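Local coordinates for protein aminotransferase TlmJ (Streptoalloteichus hindustanus, PDB 5UID) that probably transfers amino groups with the help of pyridoxal 5'-phosphate, as an aminotransferase of the DegT/DnrJ/EryC1 family, at residues E70-G75 and P154-S159; L197-P202 and E206-L211; A93-A96 and R100-F103. One frame throughout, in Å; residues are numbered along the deposited sequence.

The three contacts illustrate how one mixed beta-sheet gathers helices around it. Contact 1 joins the end of helix 61-72 to strand 155-158. Contact 3 is nested along the chain inside the loop that contact 1 closes, packing helix 88-95 on the outermost strand 100-104. Contact 2 follows in series, where strand 195-199 turns into helix 202-212. The centres of contacts 1 and 2 lie about 12 Å apart; Leu-71 meets Phe-199 and Ala-208 between them, and Glu-70 packs on Leu-211. Contact 3 is about 11 Å from contact 1 and about 21 Å from contact 2, centre to centre. All three join helices to the large domain's sheet, which in this family carries the cofactor.

Contact 1: E70-G75 and P154-S159; sequences ELLGVG and PLVEDS
Leu-72, at the end of helix 61-72, rests its two methyl groups on Pro-154 and Val-156 of the segment 154-159. From the backbone, CB heads toward the strand, and CG lies beside the backbone N and opposite the carbonyl carbon (chi1 -69°); CG is still 4.7 Å from Pro-154 CB, which leaves the touching to the methyls. CD1 continues the line of the side chain, anti to CA (chi2 174°), and reaches Val-156 CG2 at 3.9 Å while brushing Pro-154 CB at 4.2 Å. CD2 branches to the other position and lies against the proline ring alone, 4.0 Å from CB, with CG only slightly farther. The leucine runs antiparallel to both the proline and the valine side chains, passing alongside rather than meeting them end on, and the contact is apolar throughout. With Leu-72 cut back to alanine, both methyls are removed, and a gap is likely to open beside Pro-154 and Val-156.

This is a helix end docked on an internal strand of the large domain of a fold type I pyridoxal-phosphate enzyme, the fold expected of this family. Gly-73, with its positive phi of 80°, closes the helix in a Schellman motif, and its N bonds to Glu-70 O at 3.0 Å. Backbone bonds tie Pro-154 and Val-156 into the sheet beside strand 126-132, whose Ala-128 also touches Leu-72, and Met-69 from the preceding helical turn adds to the cover over Val-156. Farther along the same strand, Asp-158 OD2 comes close to N1 of the modified lysine at position 187, where fold type I enzymes keep an aspartate.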
loop_
_atom_site.group_PDB
_atom_site.type_symbol
_atom_site.label_atom_id
_atom_site.label_comp_id
_atom_site.label_asym_id
_atom_site.label_seq_id
_atom_site.Cartn_x
_atom_site.Cartn_y
_atom_site.Cartn_z
ATOM N N GLU A 70 15.228 3.821 -4.056
ATOM C CA GLU A 70 15.832 2.495 -4.144
ATOM C C GLU A 70 16.399 2.247 -5.537
ATOM O O GLU A 70 17.544 1.801 -5.682
ATOM C CB GLU A 70 14.804 1.420 -3.784
ATOM C CG GLU A 70 14.366 1.435 -2.328
ATOM C CD GLU A 70 13.237 0.459 -2.049
ATOM O OE1 GLU A 70 12.915 -0.352 -2.943
ATOM O OE2 GLU A 70 12.670 0.504 -0.937
ATOM N N LEU A 71 15.612 2.541 -6.574
ATOM C CA LEU A 71 16.055 2.285 -7.941
ATOM C C LEU A 71 17.268 3.134 -8.301
ATOM O O LEU A 71 18.158 2.681 -9.030
ATOM C CB LEU A 71 14.907 2.541 -8.918
ATOM C CG LEU A 71 13.714 1.592 -8.785
ATOM C CD1 LEU A 71 12.524 2.123 -9.557
ATOM C CD2 LEU A 71 14.088 0.200 -9.270
ATOM N N LEU A 72 17.322 4.370 -7.799
ATOM C CA LEU A 72 18.458 5.239 -8.084
ATOM C C LEU A 72 19.703 4.839 -7.305
ATOM O O LEU A 72 20.801 5.292 -7.641
ATOM C CB LEU A 72 18.093 6.693 -7.786
ATOM C CG LEU A 72 17.066 7.336 -8.720
ATOM C CD1 LEU A 72 16.695 8.723 -8.225
ATOM C CD2 LEU A 72 17.600 7.398 -10.141
ATOM N N GLY A 73 19.558 4.009 -6.276
ATOM C CA GLY A 73 20.709 3.500 -5.557
ATOM C C GLY A 73 21.306 4.439 -4.535
ATOM O O GLY A 73 22.508 4.358 -4.265
ATOM N N VAL A 74 20.505 5.335 -3.956
ATOM C CA VAL A 74 21.019 6.209 -2.911
ATOM C C VAL A 74 21.240 5.399 -1.640
ATOM O O VAL A 74 20.558 4.397 -1.384
ATOM C CB VAL A 74 20.067 7.396 -2.661
ATOM C CG1 VAL A 74 19.756 8.111 -3.966
ATOM C CG2 VAL A 74 18.789 6.933 -1.982
ATOM N N GLY A 75 22.214 5.826 -0.838
ATOM C CA GLY A 75 22.552 5.124 0.378
ATOM C C GLY A 75 23.434 5.937 1.303
ATOM O O GLY A 75 23.506 7.166 1.208
ATOM N N PRO A 154 20.064 12.994 -11.220
ATOM C CA PRO A 154 18.681 12.615 -11.530
ATOM C C PRO A 154 17.685 13.499 -10.791
ATOM O O PRO A 154 17.874 13.841 -9.621
ATOM C CB PRO A 154 18.597 11.157 -11.060
ATOM C CG PRO A 154 20.014 10.681 -11.030
ATOM C CD PRO A 154 20.830 11.877 -10.646
ATOM N N LEU A 155 16.615 13.868 -11.490
ATOM C CA LEU A 155 15.568 14.720 -10.941
ATOM C C LEU A 155 14.294 13.904 -10.773
ATOM O O LEU A 155 13.805 13.304 -11.736
ATOM C CB LEU A 155 15.313 15.925 -11.845
ATOM C CG LEU A 155 14.145 16.811 -11.419
ATOM C CD1 LEU A 155 14.407 17.416 -10.051
ATOM C CD2 LEU A 155 13.888 17.897 -12.454
ATOM N N VAL A 156 13.760 13.889 -9.554
ATOM C CA VAL A 156 12.510 13.211 -9.238
ATOM C C VAL A 156 11.450 14.270 -8.975
ATOM O O VAL A 156 11.663 15.185 -8.172
ATOM C CB VAL A 156 12.664 12.273 -8.027
ATOM C CG1 VAL A 156 11.344 11.580 -7.723
ATOM C CG2 VAL A 156 13.760 11.248 -8.286
ATOM N N GLU A 157 10.314 14.149 -9.653
ATOM C CA GLU A 157 9.215 15.097 -9.521
ATOM C C GLU A 157 8.108 14.471 -8.681
ATOM O O GLU A 157 7.427 13.545 -9.133
ATOM C CB GLU A 157 8.679 15.506 -10.889
ATOM C CG GLU A 157 9.506 16.551 -11.607
ATOM C CD GLU A 157 8.905 16.909 -12.948
ATOM O OE1 GLU A 157 9.372 16.368 -13.973
ATOM O OE2 GLU A 157 7.942 17.705 -12.969
ATOM N N ASP A 158 7.929 14.978 -7.465
ATOM C CA ASP A 158 6.741 14.658 -6.678
ATOM C C ASP A 158 5.612 15.508 -7.248
ATOM O O ASP A 158 5.424 16.667 -6.877
ATOM C CB ASP A 158 6.974 14.922 -5.193
ATOM C CG ASP A 158 5.798 14.489 -4.326
ATOM O OD1 ASP A 158 4.729 14.153 -4.879
ATOM O OD2 ASP A 158 5.942 14.484 -3.081
ATOM N N SER A 159 4.854 14.920 -8.173
ATOM C CA SER A 159 3.792 15.616 -8.887
ATOM C C SER A 159 2.422 15.448 -8.231
ATOM O O SER A 159 1.399 15.593 -8.912
ATOM C CB SER A 159 3.742 15.132 -10.337
ATOM O OG SER A 159 5.040 15.131 -10.904
#

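Contact 2: L197-P202 and E206-L211; sequences LCFRDP and ERARKL
The Phe-199 ring overlaps Ala-208 with its CE1 and CZ atoms: both stand 3.6 Å from Ala-208 CB, so the methyl meets the CE1-CZ bond evenly, at an oblique angle. A first torsion of -64°, with CG turned away from the backbone carbonyl carbon, swings the ring off the end of strand 195-199 and across to the helix. A side chain as small as alanine's is consistent with so close an approach of the helix. Leu-71 from helix 61-72 closes in on the same pair, and Leu-204 and Ala-205 also touch the phenylalanine, which is thus enclosed by apolar groups.

At the start of helix 202-212 the contact is polar. Glu-206 N donates to Pro-202 O over 3.0 Å with an N-H...O angle of 149°, the i to i-4 bond of the first helical turn. The Glu-206 side chain runs extended beyond CG, and that CG passes 3.3 Å from the same Pro-202 O, so the methylene lies close beside the bonded carbonyl. Just ahead, Asp-201 takes the N-cap position, its OD1 accepting a bond from Glu-203 N.

Further along the helix, Arg-209 reaches the backbone of Glu-53, just ahead of strand 55-58; Gln-54 and Val-56 there bond to Phe-199 and Leu-197 through their backbones. A capped helix that follows the strand running antiparallel to its neighbours, then folds back over the sheet, suits the large domain of fold type I aminotransferases, whose seven-stranded sheet has one such reversed strand.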
loop_
_atom_site.group_PDB
_atom_site.type_symbol
_atom_site.label_atom_id
_atom_site.label_comp_id
_atom_site.label_asym_id
_atom_site.label_seq_id
_atom_site.Cartn_x
_atom_site.Cartn_y
_atom_site.Cartn_z
ATOM N N LEU A 197 3.991 5.921 -11.204
ATOM C CA LEU A 197 5.371 6.262 -11.514
ATOM C C LEU A 197 5.519 6.480 -13.013
ATOM O O LEU A 197 4.881 5.793 -13.814
ATOM C CB LEU A 197 6.327 5.159 -11.056
ATOM C CG LEU A 197 6.614 5.076 -9.560
ATOM C CD1 LEU A 197 7.325 3.776 -9.240
ATOM C CD2 LEU A 197 7.450 6.267 -9.127
ATOM N N CYS A 198 6.358 7.442 -13.387
ATOM C CA CYS A 198 6.713 7.667 -14.781
ATOM C C CYS A 198 8.223 7.805 -14.882
ATOM O O CYS A 198 8.821 8.642 -14.198
ATOM C CB CYS A 198 6.025 8.913 -15.348
ATOM S SG CYS A 198 6.382 9.215 -17.097
ATOM N N PHE A 199 8.833 6.986 -15.732
ATOM C CA PHE A 199 10.278 6.964 -15.900
ATOM C C PHE A 199 10.646 7.429 -17.299
ATOM O O PHE A 199 10.016 7.027 -18.283
ATOM C CB PHE A 199 10.840 5.559 -15.660
ATOM C CG PHE A 199 10.642 5.060 -14.262
ATOM C CD1 PHE A 199 9.486 4.385 -13.912
ATOM C CD2 PHE A 199 11.613 5.268 -13.296
ATOM C CE1 PHE A 199 9.301 3.925 -12.624
ATOM C CE2 PHE A 199 11.433 4.810 -12.005
ATOM C CZ PHE A 199 10.276 4.139 -11.668
ATOM N N ARG A 200 11.665 8.282 -17.382
ATOM C CA ARG A 200 12.209 8.638 -18.687
ATOM C C ARG A 200 12.883 7.435 -19.334
ATOM O O ARG A 200 12.815 7.256 -20.555
ATOM C CB ARG A 200 13.189 9.799 -18.542
ATOM C CG ARG A 200 13.212 10.753 -19.724
ATOM C CD ARG A 200 13.008 12.181 -19.246
ATOM N NE ARG A 200 14.116 13.059 -19.605
ATOM C CZ ARG A 200 13.970 14.225 -20.225
ATOM N NH1 ARG A 200 12.759 14.660 -20.542
ATOM N NH2 ARG A 200 15.034 14.962 -20.519
ATOM N N ASP A 201 13.522 6.592 -18.524
ATOM C CA ASP A 201 14.190 5.395 -19.018
ATOM C C ASP A 201 13.226 4.218 -18.964
ATOM O O ASP A 201 12.786 3.844 -17.869
ATOM C CB ASP A 201 15.424 5.098 -18.182
ATOM C CG ASP A 201 16.176 3.866 -18.654
ATOM O OD1 ASP A 201 15.922 3.390 -19.780
ATOM O OD2 ASP A 201 17.029 3.372 -17.888
ATOM N N PRO A 202 12.874 3.609 -20.100
ATOM C CA PRO A 202 11.967 2.451 -20.049
ATOM C C PRO A 202 12.556 1.254 -19.324
ATOM O O PRO A 202 11.806 0.499 -18.692
ATOM C CB PRO A 202 11.708 2.145 -21.532
ATOM C CG PRO A 202 12.887 2.716 -22.246
ATOM C CD PRO A 202 13.261 3.949 -21.479
ATOM N N GLU A 206 10.987 -1.047 -16.218
ATOM C CA GLU A 206 10.928 -2.503 -16.124
ATOM C C GLU A 206 11.437 -2.985 -14.771
ATOM O O GLU A 206 10.888 -3.931 -14.195
ATOM C CB GLU A 206 11.732 -3.143 -17.258
ATOM C CG GLU A 206 11.259 -2.763 -18.650
ATOM C CD GLU A 206 12.101 -3.393 -19.747
ATOM O OE1 GLU A 206 12.575 -4.533 -19.556
ATOM O OE2 GLU A 206 12.294 -2.744 -20.798
ATOM N N ARG A 207 12.490 -2.347 -14.250
ATOM C CA ARG A 207 12.973 -2.686 -12.915
ATOM C C ARG A 207 11.932 -2.354 -11.856
ATOM O O ARG A 207 11.754 -3.108 -10.890
ATOM C CB ARG A 207 14.275 -1.944 -12.614
ATOM C CG ARG A 207 15.466 -2.360 -13.457
ATOM C CD ARG A 207 16.710 -1.619 -12.993
ATOM N NE ARG A 207 16.939 -1.805 -11.563
ATOM C CZ ARG A 207 17.660 -0.983 -10.807
ATOM N NH1 ARG A 207 18.219 0.095 -11.340
ATOM N NH2 ARG A 207 17.815 -1.233 -9.513
ATOM N N ALA A 208 11.240 -1.223 -12.016
ATOM C CA ALA A 208 10.252 -0.808 -11.027
ATOM C C ALA A 208 9.100 -1.801 -10.947
ATOM O O ALA A 208 8.602 -2.096 -9.855
ATOM C CB ALA A 208 9.733 0.592 -11.357
ATOM N N ARG A 209 8.661 -2.325 -12.096
ATOM C CA ARG A 209 7.568 -3.291 -12.098
ATOM C C ARG A 209 7.937 -4.544 -11.314
ATOM O O ARG A 209 7.116 -5.079 -10.561
ATOM C CB ARG A 209 7.185 -3.653 -13.533
ATOM C CG ARG A 209 6.524 -2.526 -14.297
ATOM C CD ARG A 209 6.119 -2.953 -15.700
ATOM N NE ARG A 209 5.394 -1.888 -16.386
ATOM C CZ ARG A 209 5.958 -1.004 -17.202
ATOM N NH1 ARG A 209 7.261 -1.062 -17.447
ATOM N NH2 ARG A 209 5.221 -0.064 -17.777
ATOM N N LYS A 210 9.171 -5.026 -11.477
ATOM C CA LYS A 210 9.605 -6.205 -10.736
ATOM C C LYS A 210 9.769 -5.891 -9.256
ATOM O O LYS A 210 9.296 -6.642 -8.394
ATOM C CB LYS A 210 10.910 -6.743 -11.325
ATOM C CG LYS A 210 10.744 -7.464 -12.652
ATOM C CD LYS A 210 12.092 -7.748 -13.297
ATOM C CE LYS A 210 13.032 -8.458 -12.335
ATOM N NZ LYS A 210 14.382 -8.671 -12.932
ATOM N N LEU A 211 10.435 -4.775 -8.939
ATOM C CA LEU A 211 10.644 -4.411 -7.541
ATOM C C LEU A 211 9.319 -4.195 -6.819
ATOM O O LEU A 211 9.163 -4.594 -5.658
ATOM C CB LEU A 211 11.520 -3.162 -7.451
ATOM C CG LEU A 211 11.899 -2.707 -6.041
ATOM C CD1 LEU A 211 12.658 -3.807 -5.313
ATOM C CD2 LEU A 211 12.718 -1.430 -6.088
#

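Contact 3: A93-A96 and R100-F103; sequences AIAA and RPVF
Ile-94 lays its CG2 methyl over one face of the Pro-101 ring, near the middle of it. The methyl is 3.7 Å from Pro-101 N and 3.8 Å from Pro-101 CG, with the other ring atoms only a little more distant. Its place follows from the first torsion: CG2 stands anti to the backbone N, while CG1 is set beside that N (chi1 -61°), so the two branches part and the shorter one meets the ring. The same methyl also lies 3.9 Å from Arg-100 C, and thus spans the peptide link into the proline. The longer branch carries CD1 alongside, 4.3 Å from Pro-101 CB, and the side chain as a whole also touches Met-69, Val-80 and Leu-82.

The proline ring has its own bearing on the fit. Puckered C-gamma exo, it bends CG out of the ring on the face opposite its carbonyl carbon, which is the face the isoleucine covers. Ala-95 CB meets that same CG at 4.1 Å, a lighter touch from the next position of the helix. Arg-100 behaves differently: its CB points away from the helix and the chain is fully extended through chi3, carrying the guanidinium outward to a salt bridge of NH1 with Glu-79.

Helix 88-95 is the connecting helix of a beta-alpha-beta crossover from strand 79-83 to strand 100-104, and the contact packs its last turn on the start of the second strand. The two strands are parallel neighbours, bonded through Arg-100 and Val-102, and 100-104 is the outermost strand at this border of the sheet within the chain. Helix 61-72 flanks Ala-93 and Ala-96 through Phe-66, and Phe-241 of the second subunit packs on Ala-95 and Ala-96, so the helix end also borders the dimer interface.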
loop_
_atom_site.group_PDB
_atom_site.type_symbol
_atom_site.label_atom_id
_atom_site.label_comp_id
_atom_site.label_asym_id
_atom_site.label_seq_id
_atom_site.Cartn_x
_atom_site.Cartn_y
_atom_site.Cartn_z
ATOM N N ALA A 93 11.809 8.807 2.471
ATOM C CA ALA A 93 12.324 7.923 1.432
ATOM C C ALA A 93 13.834 8.052 1.285
ATOM O O ALA A 93 14.506 7.086 0.905
ATOM C CB ALA A 93 11.634 8.218 0.100
ATOM N N ILE A 94 14.383 9.228 1.588
ATOM C CA ILE A 94 15.824 9.436 1.495
ATOM C C ILE A 94 16.532 8.864 2.716
ATOM O O ILE A 94 17.472 8.071 2.596
ATOM C CB ILE A 94 16.128 10.936 1.318
ATOM C CG1 ILE A 94 15.489 11.461 0.028
ATOM C CG2 ILE A 94 17.635 11.189 1.325
ATOM C CD1 ILE A 94 15.211 12.947 0.047
ATOM N N ALA A 95 16.086 9.255 3.912
ATOM C CA ALA A 95 16.772 8.860 5.135
ATOM C C ALA A 95 16.640 7.370 5.438
ATOM O O ALA A 95 17.497 6.820 6.136
ATOM C CB ALA A 95 16.247 9.681 6.314
ATOM N N ALA A 96 15.595 6.705 4.935
ATOM C CA ALA A 96 15.436 5.279 5.205
ATOM C C ALA A 96 16.507 4.450 4.507
ATOM O O ALA A 96 16.853 3.363 4.981
ATOM C CB ALA A 96 14.046 4.805 4.782
ATOM N N ARG A 100 21.347 11.258 3.299
ATOM C CA ARG A 100 21.091 12.470 4.061
ATOM C C ARG A 100 20.227 13.421 3.249
ATOM O O ARG A 100 20.669 13.891 2.189
ATOM C CB ARG A 100 22.403 13.146 4.441
ATOM C CG ARG A 100 22.239 14.484 5.140
ATOM C CD ARG A 100 23.578 14.994 5.658
ATOM N NE ARG A 100 23.460 16.308 6.283
ATOM C CZ ARG A 100 23.800 17.450 5.692
ATOM N NH1 ARG A 100 24.288 17.443 4.460
ATOM N NH2 ARG A 100 23.657 18.600 6.338
ATOM N N PRO A 101 19.005 13.726 3.688
ATOM C CA PRO A 101 18.195 14.739 2.993
ATOM C C PRO A 101 18.779 16.126 3.228
ATOM O O PRO A 101 18.932 16.561 4.370
ATOM C CB PRO A 101 16.809 14.595 3.636
ATOM C CG PRO A 101 16.850 13.306 4.415
ATOM C CD PRO A 101 18.278 13.113 4.810
ATOM N N VAL A 102 19.103 16.817 2.140
ATOM C CA VAL A 102 19.700 18.148 2.195
ATOM C C VAL A 102 18.643 19.144 1.740
ATOM O O VAL A 102 18.330 19.231 0.547
ATOM C CB VAL A 102 20.966 18.242 1.334
ATOM C CG1 VAL A 102 21.528 19.656 1.372
ATOM C CG2 VAL A 102 22.004 17.240 1.818
ATOM N N PHE A 103 18.096 19.902 2.686
ATOM C CA PHE A 103 16.973 20.780 2.392
ATOM C C PHE A 103 17.443 22.104 1.802
ATOM O O PHE A 103 18.430 22.692 2.254
ATOM C CB PHE A 103 16.150 21.031 3.656
ATOM C CG PHE A 103 15.534 19.787 4.231
ATOM C CD1 PHE A 103 14.524 19.125 3.554
ATOM C CD2 PHE A 103 15.963 19.282 5.447
ATOM C CE1 PHE A 103 13.956 17.977 4.076
ATOM C CE2 PHE A 103 15.398 18.136 5.979
ATOM C CZ PHE A 103 14.395 17.483 5.291
#